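Local atomic coordinates of chromosomal replication initiator protein DnaA (Aquifex aeolicus, PDB entry 1L8Q), a protein that binds ATP and ADP, and probably initiates chromosomal replication by binding the replication origin as its ATP form. Residues Tyr8-Phe13 and Leu54-Asn59; Leu103-Gln108 and Ile135-Arg140; Thr170-Ile175 and Tyr193-Thr198. All coordinates share one frame; numbering follows the deposited sequence.

Contact 1 of 3, residues Tyr8-Phe13 and Leu54-Asn59; sequences YTLENF and LQAAGN. With ADP (adenosine-5'-diphosphate), chain C.
Tyr8, Leu10 and the backbone of Thr9 lie against one side of helix 50-63, the helix that follows the P-loop in this AAA+ domain. The loop brings Tyr8 and Phe13 to the bound nucleotide. One hydrogen bond crosses between the segments. Asn59 ND2 donates to Tyr8 O at 2.9 Å, with an N-H...O angle of 147°. The acceptor lies almost in the amide plane, and the donor lies in the plane of the Tyr8 carbonyl. The Asn59 CG is anti to its own carbonyl carbon (chi1 -71°), which swings the amide out toward the loop. A CA-H...O contact from Ala56 reaches the same Tyr8 oxygen. The loop is also held by His52 of the same helix, whose NE2 is hydrogen-bonded to Thr9 O. Within the loop, Thr9 OG1 accepts from Asn12 N at 2.8 Å, an ST motif.

Packing adds to this. Ala56 CB lies against the Thr9 backbone, 3.3 Å from Thr9 C. Leu10 CD2 is 3.5 Å from Ala56 CB. The Tyr8 ring slants across the Gln55 chain, with Tyr8 CD2 3.6 Å from Gln55 CB.

Aromatic contacts form a separate group. The His52 ring packs edge-to-face with both Tyr8 and Phe13. ADP meets the loop in two ways. Its O2' lies at the edge of the Tyr8 ring, near the ring plane. Its N6 stands 3.5 Å above the plane of the Phe13 ring, over the ring centre.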
loop_
_atom_site.group_PDB
_atom_site.type_symbol
_atom_site.label_atom_id
_atom_site.label_comp_id
_atom_site.label_asym_id
_atom_site.label_seq_id
_atom_site.Cartn_x
_atom_site.Cartn_y
_atom_site.Cartn_z
ATOM N N TYR A 8 2.289 18.223 -2.170
ATOM C CA TYR A 8 1.150 17.568 -2.809
ATOM C C TYR A 8 0.204 18.612 -3.358
ATOM O O TYR A 8 -0.329 19.410 -2.592
ATOM C CB TYR A 8 0.373 16.744 -1.789
ATOM C CG TYR A 8 1.137 15.650 -1.079
ATOM C CD1 TYR A 8 1.554 14.514 -1.753
ATOM C CD2 TYR A 8 1.372 15.723 0.291
ATOM C CE1 TYR A 8 2.208 13.495 -1.086
ATOM C CE2 TYR A 8 2.020 14.715 0.960
ATOM C CZ TYR A 8 2.433 13.602 0.273
ATOM O OH TYR A 8 3.085 12.595 0.944
ATOM N N THR A 9 -0.039 18.611 -4.665
ATOM C CA THR A 9 -1.014 19.547 -5.206
ATOM C C THR A 9 -1.922 18.939 -6.253
ATOM O O THR A 9 -1.574 17.952 -6.904
ATOM C CB THR A 9 -0.335 20.806 -5.783
ATOM O OG1 THR A 9 0.037 20.577 -7.155
ATOM C CG2 THR A 9 0.996 21.103 -5.068
ATOM N N LEU A 10 -3.090 19.548 -6.424
ATOM C CA LEU A 10 -4.029 19.121 -7.435
ATOM C C LEU A 10 -3.375 19.340 -8.766
ATOM O O LEU A 10 -3.725 18.727 -9.756
ATOM C CB LEU A 10 -5.302 19.956 -7.375
ATOM C CG LEU A 10 -6.386 19.562 -6.386
ATOM C CD1 LEU A 10 -6.477 18.062 -6.262
ATOM C CD2 LEU A 10 -6.082 20.167 -5.062
ATOM N N GLU A 11 -2.427 20.252 -8.793
ATOM C CA GLU A 11 -1.766 20.587 -10.035
ATOM C C GLU A 11 -0.710 19.542 -10.434
ATOM O O GLU A 11 -0.479 19.315 -11.623
ATOM C CB GLU A 11 -1.190 22.006 -9.970
ATOM C CG GLU A 11 -2.140 23.019 -9.319
ATOM C CD GLU A 11 -1.621 23.580 -7.989
ATOM O OE1 GLU A 11 -0.634 24.378 -8.005
ATOM O OE2 GLU A 11 -2.215 23.249 -6.930
ATOM N N ASN A 12 -0.081 18.898 -9.450
ATOM C CA ASN A 12 0.847 17.817 -9.771
ATOM C C ASN A 12 0.263 16.434 -9.567
ATOM O O ASN A 12 0.991 15.452 -9.493
ATOM C CB ASN A 12 2.224 17.962 -9.094
ATOM C CG ASN A 12 2.139 18.140 -7.585
ATOM O OD1 ASN A 12 2.910 18.905 -7.010
ATOM N ND2 ASN A 12 1.211 17.422 -6.934
ATOM N N PHE A 13 -1.058 16.361 -9.460
ATOM C CA PHE A 13 -1.730 15.074 -9.444
ATOM C C PHE A 13 -2.004 14.726 -10.892
ATOM O O PHE A 13 -2.735 15.447 -11.580
ATOM C CB PHE A 13 -3.045 15.148 -8.665
ATOM C CG PHE A 13 -3.685 13.800 -8.398
ATOM C CD1 PHE A 13 -3.318 13.046 -7.288
ATOM C CD2 PHE A 13 -4.674 13.306 -9.238
ATOM C CE1 PHE A 13 -3.918 11.816 -7.039
ATOM C CE2 PHE A 13 -5.278 12.086 -8.987
ATOM C CZ PHE A 13 -4.900 11.341 -7.888
ATOM N N LEU A 54 -5.826 14.029 -0.582
ATOM C CA LEU A 54 -6.336 14.711 0.607
ATOM C C LEU A 54 -5.534 15.983 0.853
ATOM O O LEU A 54 -6.090 17.060 1.076
ATOM C CB LEU A 54 -6.249 13.815 1.835
ATOM C CG LEU A 54 -7.506 13.067 2.276
ATOM C CD1 LEU A 54 -8.146 12.326 1.132
ATOM C CD2 LEU A 54 -7.141 12.121 3.418
ATOM N N GLN A 55 -4.219 15.857 0.790
ATOM C CA GLN A 55 -3.370 16.978 1.084
ATOM C C GLN A 55 -3.401 18.052 0.006
ATOM O O GLN A 55 -3.201 19.239 0.287
ATOM C CB GLN A 55 -1.951 16.510 1.346
ATOM C CG GLN A 55 -1.858 15.561 2.504
ATOM C CD GLN A 55 -0.895 16.043 3.546
ATOM O OE1 GLN A 55 -0.508 15.290 4.434
ATOM N NE2 GLN A 55 -0.511 17.300 3.453
ATOM N N ALA A 56 -3.641 17.648 -1.230
ATOM C CA ALA A 56 -3.743 18.631 -2.292
ATOM C C ALA A 56 -5.018 19.448 -2.083
ATOM O O ALA A 56 -5.014 20.660 -2.283
ATOM C CB ALA A 56 -3.737 17.974 -3.635
ATOM N N ALA A 57 -6.101 18.789 -1.672
ATOM C CA ALA A 57 -7.339 19.497 -1.370
ATOM C C ALA A 57 -7.096 20.491 -0.244
ATOM O O ALA A 57 -7.484 21.646 -0.334
ATOM C CB ALA A 57 -8.460 18.504 -0.975
ATOM N N GLY A 58 -6.452 20.030 0.819
ATOM C CA GLY A 58 -6.183 20.875 1.956
ATOM C C GLY A 58 -5.366 22.083 1.560
ATOM O O GLY A 58 -5.680 23.208 1.936
ATOM N N ASN A 59 -4.312 21.866 0.789
ATOM C CA ASN A 59 -3.490 22.988 0.369
ATOM C C ASN A 59 -4.288 24.020 -0.413
ATOM O O ASN A 59 -4.083 25.223 -0.239
ATOM C CB ASN A 59 -2.267 22.527 -0.423
ATOM C CG ASN A 59 -1.253 21.840 0.443
ATOM O OD1 ASN A 59 -1.132 22.143 1.626
ATOM N ND2 ASN A 59 -0.536 20.892 -0.124
HETATM P PB ADP C . -1.456 6.411 -0.687
HETATM O O1B ADP C . -1.747 7.561 0.290
HETATM O O2B ADP C . -2.658 5.915 -1.436
HETATM O O3B ADP C . -0.598 5.334 -0.102
HETATM P PA ADP C . 0.070 8.487 -1.624
HETATM O O1A ADP C . -0.968 9.587 -1.744
HETATM O O2A ADP C . 0.779 8.482 -0.280
HETATM O O3A ADP C . -0.585 7.051 -1.839
HETATM O "O5'" ADP C . 1.101 8.589 -2.833
HETATM C "C5'" ADP C . 2.221 7.725 -2.902
HETATM C "C4'" ADP C . 3.240 8.441 -3.752
HETATM O "O4'" ADP C . 2.870 8.365 -5.144
HETATM C "C3'" ADP C . 3.241 9.912 -3.399
HETATM O "O3'" ADP C . 4.579 10.346 -3.598
HETATM C "C2'" ADP C . 2.329 10.515 -4.444
HETATM O "O2'" ADP C . 2.527 11.891 -4.723
HETATM C "C1'" ADP C . 2.601 9.671 -5.658
HETATM N N9 ADP C . 1.373 9.667 -6.463
HETATM C C8 ADP C . 0.256 8.940 -6.223
HETATM N N7 ADP C . -0.687 9.195 -7.180
HETATM C C5 ADP C . -0.177 10.103 -8.020
HETATM C C6 ADP C . -0.637 10.804 -9.227
HETATM N N6 ADP C . -1.858 10.585 -9.740
HETATM N N1 ADP C . 0.200 11.672 -9.808
HETATM C C2 ADP C . 1.435 11.907 -9.321
HETATM N N3 ADP C . 1.913 11.294 -8.223
HETATM C C4 ADP C . 1.171 10.411 -7.548
#

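Contact 2 of 3, residues Leu103-Gln108 and Ile135-Arg140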
loop_
_atom_site.group_PDB
_atom_site.type_symbol
_atom_site.label_atom_id
_atom_site.label_comp_id
_atom_site.label_asym_id
_atom_site.label_seq_id
_atom_site.Cartn_x
_atom_site.Cartn_y
_atom_site.Cartn_z
ATOM N N LEU A 103 -9.573 16.625 7.161
ATOM C CA LEU A 103 -9.060 15.550 6.338
ATOM C C LEU A 103 -8.551 14.456 7.245
ATOM O O LEU A 103 -7.525 14.643 7.920
ATOM C CB LEU A 103 -7.910 16.053 5.473
ATOM C CG LEU A 103 -8.130 17.298 4.595
ATOM C CD1 LEU A 103 -6.798 17.805 4.115
ATOM C CD2 LEU A 103 -9.048 17.008 3.416
ATOM N N LEU A 104 -9.275 13.335 7.292
ATOM C CA LEU A 104 -8.883 12.212 8.118
ATOM C C LEU A 104 -8.408 11.089 7.223
ATOM O O LEU A 104 -9.205 10.491 6.462
ATOM C CB LEU A 104 -10.042 11.743 8.989
ATOM C CG LEU A 104 -9.595 10.998 10.246
ATOM C CD1 LEU A 104 -8.779 11.938 11.142
ATOM C CD2 LEU A 104 -10.763 10.402 11.001
ATOM N N ASP A 105 -7.116 10.793 7.307
ATOM C CA ASP A 105 -6.481 9.829 6.432
ATOM C C ASP A 105 -6.352 8.488 7.136
ATOM O O ASP A 105 -6.213 8.449 8.346
ATOM C CB ASP A 105 -5.096 10.352 6.098
ATOM C CG ASP A 105 -4.551 9.805 4.800
ATOM O OD1 ASP A 105 -5.191 8.922 4.185
ATOM O OD2 ASP A 105 -3.481 10.223 4.309
ATOM N N ASP A 106 -6.401 7.393 6.378
ATOM C CA ASP A 106 -6.237 6.041 6.931
ATOM C C ASP A 106 -7.261 5.614 8.005
ATOM O O ASP A 106 -6.902 4.999 9.014
ATOM C CB ASP A 106 -4.816 5.842 7.445
ATOM C CG ASP A 106 -3.775 5.875 6.324
ATOM O OD1 ASP A 106 -2.631 6.338 6.581
ATOM O OD2 ASP A 106 -4.001 5.472 5.156
ATOM N N VAL A 107 -8.532 5.900 7.743
ATOM C CA VAL A 107 -9.641 5.617 8.660
ATOM C C VAL A 107 -9.692 4.193 9.211
ATOM O O VAL A 107 -10.201 3.955 10.276
ATOM C CB VAL A 107 -10.950 5.931 7.986
ATOM C CG1 VAL A 107 -12.097 5.306 8.738
ATOM C CG2 VAL A 107 -11.122 7.412 7.903
ATOM N N GLN A 108 -9.154 3.257 8.480
ATOM C CA GLN A 108 -9.112 1.865 8.910
ATOM C C GLN A 108 -8.557 1.717 10.316
ATOM O O GLN A 108 -8.946 0.807 11.046
ATOM C CB GLN A 108 -8.188 1.126 7.964
ATOM C CG GLN A 108 -7.811 2.037 6.802
ATOM C CD GLN A 108 -6.364 2.049 6.563
ATOM O OE1 GLN A 108 -5.672 1.160 7.001
ATOM N NE2 GLN A 108 -5.883 3.054 5.871
ATOM N N ILE A 135 -13.354 15.066 4.393
ATOM C CA ILE A 135 -12.832 14.130 3.430
ATOM C C ILE A 135 -12.090 13.038 4.176
ATOM O O ILE A 135 -11.182 13.316 4.956
ATOM C CB ILE A 135 -11.922 14.818 2.433
ATOM C CG1 ILE A 135 -12.639 15.980 1.790
ATOM C CG2 ILE A 135 -11.476 13.845 1.338
ATOM C CD1 ILE A 135 -11.814 16.686 0.771
ATOM N N LEU A 136 -12.514 11.793 3.966
ATOM C CA LEU A 136 -11.883 10.656 4.602
ATOM C C LEU A 136 -11.167 9.869 3.551
ATOM O O LEU A 136 -11.518 9.940 2.377
ATOM C CB LEU A 136 -12.925 9.739 5.243
ATOM C CG LEU A 136 -13.746 10.246 6.414
ATOM C CD1 LEU A 136 -12.976 11.254 7.222
ATOM C CD2 LEU A 136 -14.979 10.847 5.878
ATOM N N ALA A 137 -10.168 9.105 3.966
ATOM C CA ALA A 137 -9.494 8.187 3.065
ATOM C C ALA A 137 -9.223 6.904 3.827
ATOM O O ALA A 137 -9.018 6.922 5.057
ATOM C CB ALA A 137 -8.234 8.764 2.565
ATOM N N SER A 138 -9.256 5.787 3.108
ATOM C CA SER A 138 -9.100 4.488 3.724
ATOM C C SER A 138 -8.512 3.538 2.725
ATOM O O SER A 138 -8.517 3.815 1.534
ATOM C CB SER A 138 -10.433 3.954 4.205
ATOM O OG SER A 138 -10.327 2.560 4.476
ATOM N N ASP A 139 -7.998 2.416 3.200
ATOM C CA ASP A 139 -7.434 1.448 2.291
ATOM C C ASP A 139 -8.507 0.455 1.916
ATOM O O ASP A 139 -8.265 -0.472 1.167
ATOM C CB ASP A 139 -6.213 0.726 2.910
ATOM C CG ASP A 139 -6.594 -0.175 4.063
ATOM O OD1 ASP A 139 -7.667 0.041 4.656
ATOM O OD2 ASP A 139 -5.892 -1.126 4.456
ATOM N N ARG A 140 -9.696 0.625 2.456
ATOM C CA ARG A 140 -10.757 -0.314 2.151
ATOM C C ARG A 140 -12.104 0.359 2.244
ATOM O O ARG A 140 -12.253 1.378 2.912
ATOM C CB ARG A 140 -10.684 -1.521 3.084
ATOM C CG ARG A 140 -10.970 -1.198 4.524
ATOM C CD ARG A 140 -10.428 -2.209 5.483
ATOM N NE ARG A 140 -9.026 -2.491 5.207
ATOM C CZ ARG A 140 -8.262 -3.293 5.939
ATOM N NH1 ARG A 140 -8.759 -3.905 7.006
ATOM N NH2 ARG A 140 -6.996 -3.482 5.601
#
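Leu103 and Ile135 lie side by side and point the same way, with Leu103 CD2 set 3.7 Å from Ile135 CB. On this face Leu54 of helix 50-63 packs against Ile135 and Ala137. Asp105 OD1 lies against Ala137 CB at 3.5 Å. Asp105 OD2 is held by Thr51 and Tyr70. The other face carries Leu104 and Leu136. Leu136 CD1 fits against Leu104 CB at 3.5 Å, and Phe120 of helix 114-129 covers both leucines. Val107 fills the next place along. Its CG2 is anti to the carbonyl carbon and slants over Leu136 CB.

The two strands run parallel, 7° apart, as neighbours in a beta-alpha-beta crossover through helix 114-129. The first ends in the Walker B aspartates, Asp105 and Asp106, which bind ATP and magnesium respectively. The second probably corresponds to the strand that ends near sensor 1 in AAA+ proteins. Leu104 N donates to Ile135 O at 3.0 Å, and Ala137 N returns a bond to Leu104 O. Beyond the strand, Val107 N donates to Ala137 O, nearly straight at 171°.

Past the strands the Gln108 chain bends at chi2 and crosses Asp139 at about a right angle. Amide and carboxylate are stacked in the model, 24° apart, but the fit is too close to be trusted in detail at this resolution. Asp139 OD2 also takes a salt bridge from Arg140 NH2 at 2.8 Å. With an alanine here, the Arg140 guanidinium would probably be left without its carboxylate mate and be freer to turn. Ser138 OG, nearby, touches Gln108 CG and donates to Arg140 O.

Contact 3 of 3, residues Thr170-Ile175 and Tyr193-Thr198; sequences TRFKII and YLLENT. With ADP (adenosine-5'-diphosphate), chain C.
Ile175 packs against Leu194 and Leu195, and this is the tight part of the contact. Ile175 CD1 touches Leu194 CB and Leu195 CD2, each at 3.7 Å. Ile175 CG2 meets Leu194 CD1 at 3.8 Å. Ile175 and Leu194 are buried. Leu195 spans from them to the more open side at Phe172.

Packing is looser there. Phe172 is partly exposed, and its side chain crosses Leu195 obliquely. Phe172 CB stays 4.1 Å from Leu195 CD2.

Arg171 is the polar link between the helices. Its chain bends at chi3 (-63°), which turns the guanidinium toward the end of helix 188-197. Arg171 NH1 donates to Leu195 O at 2.6 Å, almost straight at 171°. The oxygen lies in the guanidinium plane, and the bond falls on one of its lone pairs. Leu195 CD2 sits over one face of the guanidinium; the modelled place of Thr198 O over the other is too close to NH1 to be trusted. A positive group beside carbonyls at this helix end is likely to be favourable. Arg171 NH2 is tied back to Asn168 OD1. Thr198 OG1 donates to Leu194 O at 2.8 Å, coming from above the carbonyl plane.

The axes of the segments 170-175 and 193-197 approach to 10.0 Å, at 135°. The helices belong to the helical lid that follows the ATPase core in AAA+ proteins. Helix 201-214 lies against both. Its Ile204 meets Ile175, and its Val201 meets Ile174. Its Lys207 meets Tyr193 of helix 188-197, while Ile204 also touches Thr198, near the end of that helix. Ile174 in turn carries helix 168-181 to the ADP adenine, next to Ile14 of the loop before helix 20-31.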
loop_
_atom_site.group_PDB
_atom_site.type_symbol
_atom_site.label_atom_id
_atom_site.label_comp_id
_atom_site.label_asym_id
_atom_site.label_seq_id
_atom_site.Cartn_x
_atom_site.Cartn_y
_atom_site.Cartn_z
ATOM N N THR A 170 -1.134 5.879 -16.018
ATOM C CA THR A 170 -0.724 6.846 -15.010
ATOM C C THR A 170 0.708 6.604 -14.485
ATOM O O THR A 170 1.523 7.523 -14.470
ATOM C CB THR A 170 -1.772 6.904 -13.886
ATOM O OG1 THR A 170 -2.978 7.477 -14.406
ATOM C CG2 THR A 170 -1.369 7.879 -12.810
ATOM N N ARG A 171 1.015 5.377 -14.071
ATOM C CA ARG A 171 2.372 5.055 -13.633
ATOM C C ARG A 171 3.358 5.516 -14.697
ATOM O O ARG A 171 4.353 6.166 -14.411
ATOM C CB ARG A 171 2.544 3.547 -13.452
ATOM C CG ARG A 171 2.264 3.044 -12.070
ATOM C CD ARG A 171 2.760 1.630 -11.800
ATOM N NE ARG A 171 2.099 0.660 -12.664
ATOM C CZ ARG A 171 2.751 -0.213 -13.411
ATOM N NH1 ARG A 171 4.082 -0.238 -13.382
ATOM N NH2 ARG A 171 2.084 -1.058 -14.182
ATOM N N PHE A 172 3.061 5.151 -15.933
ATOM C CA PHE A 172 3.866 5.525 -17.060
ATOM C C PHE A 172 4.222 7.010 -17.006
ATOM O O PHE A 172 5.402 7.371 -17.022
ATOM C CB PHE A 172 3.121 5.190 -18.354
ATOM C CG PHE A 172 3.839 5.593 -19.598
ATOM C CD1 PHE A 172 5.022 4.983 -19.958
ATOM C CD2 PHE A 172 3.309 6.568 -20.430
ATOM C CE1 PHE A 172 5.696 5.353 -21.137
ATOM C CE2 PHE A 172 3.965 6.952 -21.609
ATOM C CZ PHE A 172 5.166 6.338 -21.963
ATOM N N LYS A 173 3.214 7.870 -16.945
ATOM C CA LYS A 173 3.485 9.297 -16.878
ATOM C C LYS A 173 4.320 9.615 -15.631
ATOM O O LYS A 173 5.292 10.381 -15.702
ATOM C CB LYS A 173 2.189 10.105 -16.909
ATOM C CG LYS A 173 1.378 9.883 -18.175
ATOM C CD LYS A 173 0.282 10.902 -18.331
ATOM C CE LYS A 173 -0.635 10.543 -19.476
ATOM N NZ LYS A 173 -1.859 11.402 -19.473
ATOM N N ILE A 174 3.962 9.013 -14.499
ATOM C CA ILE A 174 4.712 9.251 -13.281
ATOM C C ILE A 174 6.179 8.833 -13.495
ATOM O O ILE A 174 7.119 9.606 -13.255
ATOM C CB ILE A 174 4.072 8.530 -12.099
ATOM C CG1 ILE A 174 2.770 9.231 -11.713
ATOM C CG2 ILE A 174 5.013 8.518 -10.920
ATOM C CD1 ILE A 174 2.012 8.561 -10.561
ATOM N N ILE A 175 6.367 7.631 -13.998
ATOM C CA ILE A 175 7.705 7.142 -14.252
ATOM C C ILE A 175 8.529 8.153 -15.044
ATOM O O ILE A 175 9.699 8.384 -14.746
ATOM C CB ILE A 175 7.640 5.788 -14.961
ATOM C CG1 ILE A 175 7.310 4.682 -13.945
ATOM C CG2 ILE A 175 8.926 5.496 -15.654
ATOM C CD1 ILE A 175 6.848 3.374 -14.586
ATOM N N TYR A 193 11.332 -1.195 -18.200
ATOM C CA TYR A 193 11.746 -1.955 -17.032
ATOM C C TYR A 193 10.917 -1.577 -15.834
ATOM O O TYR A 193 10.526 -2.432 -15.047
ATOM C CB TYR A 193 13.218 -1.703 -16.686
ATOM C CG TYR A 193 13.612 -2.308 -15.354
ATOM C CD1 TYR A 193 14.021 -3.641 -15.265
ATOM C CD2 TYR A 193 13.533 -1.574 -14.190
ATOM C CE1 TYR A 193 14.374 -4.204 -14.057
ATOM C CE2 TYR A 193 13.873 -2.138 -12.960
ATOM C CZ TYR A 193 14.296 -3.449 -12.905
ATOM O OH TYR A 193 14.627 -4.019 -11.688
ATOM N N LEU A 194 10.690 -0.280 -15.679
ATOM C CA LEU A 194 9.982 0.220 -14.537
ATOM C C LEU A 194 8.490 -0.141 -14.606
ATOM O O LEU A 194 7.879 -0.456 -13.575
ATOM C CB LEU A 194 10.204 1.724 -14.403
ATOM C CG LEU A 194 11.661 2.103 -14.120
ATOM C CD1 LEU A 194 11.888 3.588 -14.279
ATOM C CD2 LEU A 194 12.115 1.615 -12.731
ATOM N N LEU A 195 7.912 -0.125 -15.813
ATOM C CA LEU A 195 6.503 -0.464 -15.958
ATOM C C LEU A 195 6.264 -1.876 -15.485
ATOM O O LEU A 195 5.364 -2.127 -14.678
ATOM C CB LEU A 195 6.031 -0.323 -17.397
ATOM C CG LEU A 195 5.486 1.040 -17.842
ATOM C CD1 LEU A 195 4.849 0.904 -19.232
ATOM C CD2 LEU A 195 4.477 1.608 -16.839
ATOM N N GLU A 196 7.095 -2.795 -15.962
ATOM C CA GLU A 196 6.956 -4.191 -15.601
ATOM C C GLU A 196 7.243 -4.512 -14.138
ATOM O O GLU A 196 6.699 -5.469 -13.614
ATOM C CB GLU A 196 7.814 -5.084 -16.496
ATOM C CG GLU A 196 7.077 -5.661 -17.709
ATOM C CD GLU A 196 5.924 -6.618 -17.345
ATOM O OE1 GLU A 196 5.549 -6.711 -16.152
ATOM O OE2 GLU A 196 5.384 -7.282 -18.269
ATOM N N ASN A 197 8.073 -3.717 -13.470
ATOM C CA ASN A 197 8.476 -4.082 -12.111
ATOM C C ASN A 197 8.077 -3.167 -10.960
ATOM O O ASN A 197 8.705 -3.209 -9.909
ATOM C CB ASN A 197 9.969 -4.346 -12.061
ATOM C CG ASN A 197 10.383 -5.485 -12.977
ATOM O OD1 ASN A 197 10.554 -6.617 -12.535
ATOM N ND2 ASN A 197 10.539 -5.189 -14.260
ATOM N N THR A 198 7.028 -2.369 -11.137
ATOM C CA THR A 198 6.584 -1.495 -10.071
ATOM C C THR A 198 5.098 -1.183 -10.150
ATOM O O THR A 198 4.490 -1.258 -11.222
ATOM C CB THR A 198 7.402 -0.182 -10.059
ATOM O OG1 THR A 198 7.051 0.626 -11.186
ATOM C CG2 THR A 198 8.869 -0.453 -10.263
HETATM P PB ADP C . -1.456 6.411 -0.687
HETATM O O1B ADP C . -1.747 7.561 0.290
HETATM O O2B ADP C . -2.658 5.915 -1.436
HETATM O O3B ADP C . -0.598 5.334 -0.102
HETATM P PA ADP C . 0.070 8.487 -1.624
HETATM O O1A ADP C . -0.968 9.587 -1.744
HETATM O O2A ADP C . 0.779 8.482 -0.280
HETATM O O3A ADP C . -0.585 7.051 -1.839
HETATM O "O5'" ADP C . 1.101 8.589 -2.833
HETATM C "C5'" ADP C . 2.221 7.725 -2.902
HETATM C "C4'" ADP C . 3.240 8.441 -3.752
HETATM O "O4'" ADP C . 2.870 8.365 -5.144
HETATM C "C3'" ADP C . 3.241 9.912 -3.399
HETATM O "O3'" ADP C . 4.579 10.346 -3.598
HETATM C "C2'" ADP C . 2.329 10.515 -4.444
HETATM O "O2'" ADP C . 2.527 11.891 -4.723
HETATM C "C1'" ADP C . 2.601 9.671 -5.658
HETATM N N9 ADP C . 1.373 9.667 -6.463
HETATM C C8 ADP C . 0.256 8.940 -6.223
HETATM N N7 ADP C . -0.687 9.195 -7.180
HETATM C C5 ADP C . -0.177 10.103 -8.020
HETATM C C6 ADP C . -0.637 10.804 -9.227
HETATM N N6 ADP C . -1.858 10.585 -9.740
HETATM N N1 ADP C . 0.200 11.672 -9.808
HETATM C C2 ADP C . 1.435 11.907 -9.321
HETATM N N3 ADP C . 1.913 11.294 -8.223
HETATM C C4 ADP C . 1.171 10.411 -7.548
#

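Contacts 1 and 2 are adjacent in the ATPase core, their centres 16 Å apart. Leu54 joins them. Leu54 CD2 lies 3.6 Å from Ala137 CB, and Leu54 CD1 is 3.7 Å from Ile135 CG2. Contact 3 stands apart in the lid, with its centre 21 Å from that of contact 1 and 26 Å from that of contact 2. Contacts 1 and 3 do not touch, and their nearest atoms are about 7 Å apart. ADP bridges them, since both reach its adenine. Contact 2 lies near the phosphate end instead: the Asp105 side chain is about 4 Å from the bound magnesium ion and about 5 Å from ADP.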